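Nicotinate phosphoribosyltransferase (PDB 1VLP) catalyses the ATP-dependent transfer of the phosphoribosyl group of phosphoribosyl diphosphate to nicotinate, giving nicotinate ribonucleotide, the first step from nicotinic acid to NAD. Local coordinates at residues A[48-53]-A[384-389]. Numbering follows the deposited sequence.
Sequences YTNRSS and EPLNIV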
loop_
_atom_site.group_PDB
_atom_site.type_symbol
_atom_site.label_atom_id
_atom_site.label_comp_id
_atom_site.label_asym_id
_atom_site.label_seq_id
_atom_site.Cartn_x
_atom_site.Cartn_y
_atom_site.Cartn_z
ATOM N N TYR A 48 -6.627 5.596 12.288
ATOM C CA TYR A 48 -7.100 4.199 12.151
ATOM C C TYR A 48 -8.606 4.159 12.042
ATOM O O TYR A 48 -9.310 4.811 12.770
ATOM C CB TYR A 48 -6.657 3.403 13.378
ATOM C CG TYR A 48 -7.310 2.058 13.630
ATOM C CD1 TYR A 48 -6.824 0.901 13.006
ATOM C CD2 TYR A 48 -8.406 1.955 14.490
ATOM C CE1 TYR A 48 -7.393 -0.317 13.252
ATOM C CE2 TYR A 48 -9.016 0.695 14.747
ATOM C CZ TYR A 48 -8.450 -0.436 14.159
ATOM O OH TYR A 48 -8.996 -1.653 14.445
ATOM N N THR A 49 -9.100 3.337 11.135
ATOM C CA THR A 49 -10.513 3.062 11.069
ATOM C C THR A 49 -10.701 1.572 10.837
ATOM O O THR A 49 -9.992 0.956 10.035
ATOM C CB THR A 49 -11.207 3.846 9.920
ATOM O OG1 THR A 49 -10.966 5.240 10.090
ATOM C CG2 THR A 49 -12.717 3.592 9.970
ATOM N N ASN A 50 -11.577 1.004 11.639
ATOM C CA ASN A 50 -11.994 -0.377 11.478
ATOM C C ASN A 50 -13.327 -0.406 10.750
ATOM O O ASN A 50 -14.374 -0.107 11.339
ATOM C CB ASN A 50 -12.111 -1.074 12.835
ATOM C CG ASN A 50 -12.520 -2.551 12.703
ATOM O OD1 ASN A 50 -12.673 -3.059 11.593
ATOM N ND2 ASN A 50 -12.760 -3.237 13.862
ATOM N N ARG A 51 -13.279 -0.674 9.452
ATOM C CA ARG A 51 -14.522 -0.725 8.641
ATOM C C ARG A 51 -15.361 -1.976 8.966
ATOM O O ARG A 51 -16.586 -1.958 8.782
ATOM C CB ARG A 51 -14.197 -0.693 7.152
ATOM C CG ARG A 51 -13.448 0.590 6.758
ATOM C CD ARG A 51 -12.770 0.473 5.410
ATOM N NE ARG A 51 -12.341 1.798 4.982
ATOM C CZ ARG A 51 -11.681 2.049 3.866
ATOM N NH1 ARG A 51 -11.344 1.049 3.063
ATOM N NH2 ARG A 51 -11.324 3.306 3.586
ATOM N N SER A 52 -14.710 -3.012 9.472
ATOM C CA SER A 52 -15.393 -4.203 9.965
ATOM C C SER A 52 -15.779 -4.023 11.455
ATOM O O SER A 52 -15.254 -4.679 12.316
ATOM C CB SER A 52 -14.440 -5.412 9.964
ATOM O OG SER A 52 -13.725 -5.671 8.776
ATOM N N SER A 53 -16.696 -3.115 11.753
ATOM C CA SER A 53 -16.886 -2.662 13.152
ATOM C C SER A 53 -17.570 -3.678 14.057
ATOM O O SER A 53 -17.619 -3.516 15.280
ATOM C CB SER A 53 -17.622 -1.321 13.222
ATOM O OG SER A 53 -18.849 -1.384 12.546
ATOM N N GLU A 384 -13.145 -14.421 7.958
ATOM C CA GLU A 384 -13.113 -13.089 7.425
ATOM C C GLU A 384 -11.887 -12.299 7.902
ATOM O O GLU A 384 -11.619 -12.292 9.081
ATOM C CB GLU A 384 -14.373 -12.374 7.848
ATOM C CG GLU A 384 -15.616 -13.028 7.281
ATOM C CD GLU A 384 -15.933 -12.577 5.870
ATOM O OE1 GLU A 384 -15.002 -12.219 5.107
ATOM O OE2 GLU A 384 -17.132 -12.592 5.531
ATOM N N PRO A 385 -11.173 -11.618 6.986
ATOM C CA PRO A 385 -10.136 -10.638 7.415
ATOM C C PRO A 385 -10.685 -9.415 8.130
ATOM O O PRO A 385 -11.877 -9.067 8.008
ATOM C CB PRO A 385 -9.519 -10.151 6.093
ATOM C CG PRO A 385 -9.828 -11.170 5.127
ATOM C CD PRO A 385 -11.218 -11.661 5.524
ATOM N N LEU A 386 -9.819 -8.779 8.893
ATOM C CA LEU A 386 -10.123 -7.503 9.511
ATOM C C LEU A 386 -9.929 -6.435 8.453
ATOM O O LEU A 386 -8.835 -6.352 7.886
ATOM C CB LEU A 386 -9.143 -7.315 10.679
ATOM C CG LEU A 386 -9.366 -6.216 11.671
ATOM C CD1 LEU A 386 -10.708 -6.412 12.394
ATOM C CD2 LEU A 386 -8.189 -6.216 12.660
ATOM N N ASN A 387 -10.976 -5.648 8.179
ATOM C CA ASN A 387 -10.964 -4.565 7.172
ATOM C C ASN A 387 -10.602 -3.252 7.872
ATOM O O ASN A 387 -11.506 -2.443 8.202
ATOM C CB ASN A 387 -12.331 -4.446 6.522
ATOM C CG ASN A 387 -12.408 -3.383 5.377
ATOM O OD1 ASN A 387 -11.442 -2.669 5.071
ATOM N ND2 ASN A 387 -13.588 -3.277 4.765
ATOM N N ILE A 388 -9.306 -3.069 8.074
ATOM C CA ILE A 388 -8.773 -1.876 8.749
ATOM C C ILE A 388 -7.888 -1.054 7.804
ATOM O O ILE A 388 -7.212 -1.572 6.898
ATOM C CB ILE A 388 -7.982 -2.231 10.022
ATOM C CG1 ILE A 388 -6.950 -3.351 9.716
ATOM C CG2 ILE A 388 -8.986 -2.661 11.123
ATOM C CD1 ILE A 388 -5.962 -3.670 10.797
ATOM N N VAL A 389 -7.879 0.248 8.074
ATOM C CA VAL A 389 -7.030 1.198 7.341
ATOM C C VAL A 389 -6.446 2.215 8.293
ATOM O O VAL A 389 -6.957 2.363 9.391
ATOM C CB VAL A 389 -7.799 1.935 6.258
ATOM C CG1 VAL A 389 -8.362 0.941 5.250
ATOM C CG2 VAL A 389 -8.876 2.802 6.821
#
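R51 lays its guanidinium across the isopropyl group of V389: CG1 of V389 lies over the centre of one face, 3.7 Å above the plane, while the other methyl, CG2, packs 4.0 Å from CB of T49. The arginine chain is extended from CG to NE and passes N387 on its way, CD lying 3.4 Å from OD1 of N387. The guanidinium and amide planes stand perpendicular, with OD1 near the edge of the guanidinium. On the other face of the sheet, CG2 of I388 meets the Y48 ring obliquely, 3.5 Å from CE1, and the same methyl meets the amide of N50. CG anti to the backbone N (chi1 165°) brings the far end of the Y48 ring to I388; its OH is buried without a polar partner. I151 of helix 144-159 touches both residues, and L148 adds to the cover of I388. Two nearly straight backbone bonds join T49 and V389 as an antiparallel hydrogen-bonded pair, N of T49 to O of V389 at 2.9 Å and N of V389 to O of T49 at 3.0 Å. N50 and I388 follow as the non-hydrogen-bonded pair. Beyond them the first strand ends, but the O of N387 still accepts a more bent bond from N of R51 at 2.8 Å and a weak one from N of S52. In one of the two conformers modelled for S52, OG also accepts the N-H of N387 (2.8 Å), a bond that depends on that conformer. S52 is the centre of an inverse gamma turn that leads the chain away from the sheet. This is the end of a ladder in the antiparallel sheet, where strand 43-50 of the N-terminal part pairs with strand 388-395, which follows the parallel-stranded barrel region of this type II phosphoribosyltransferase.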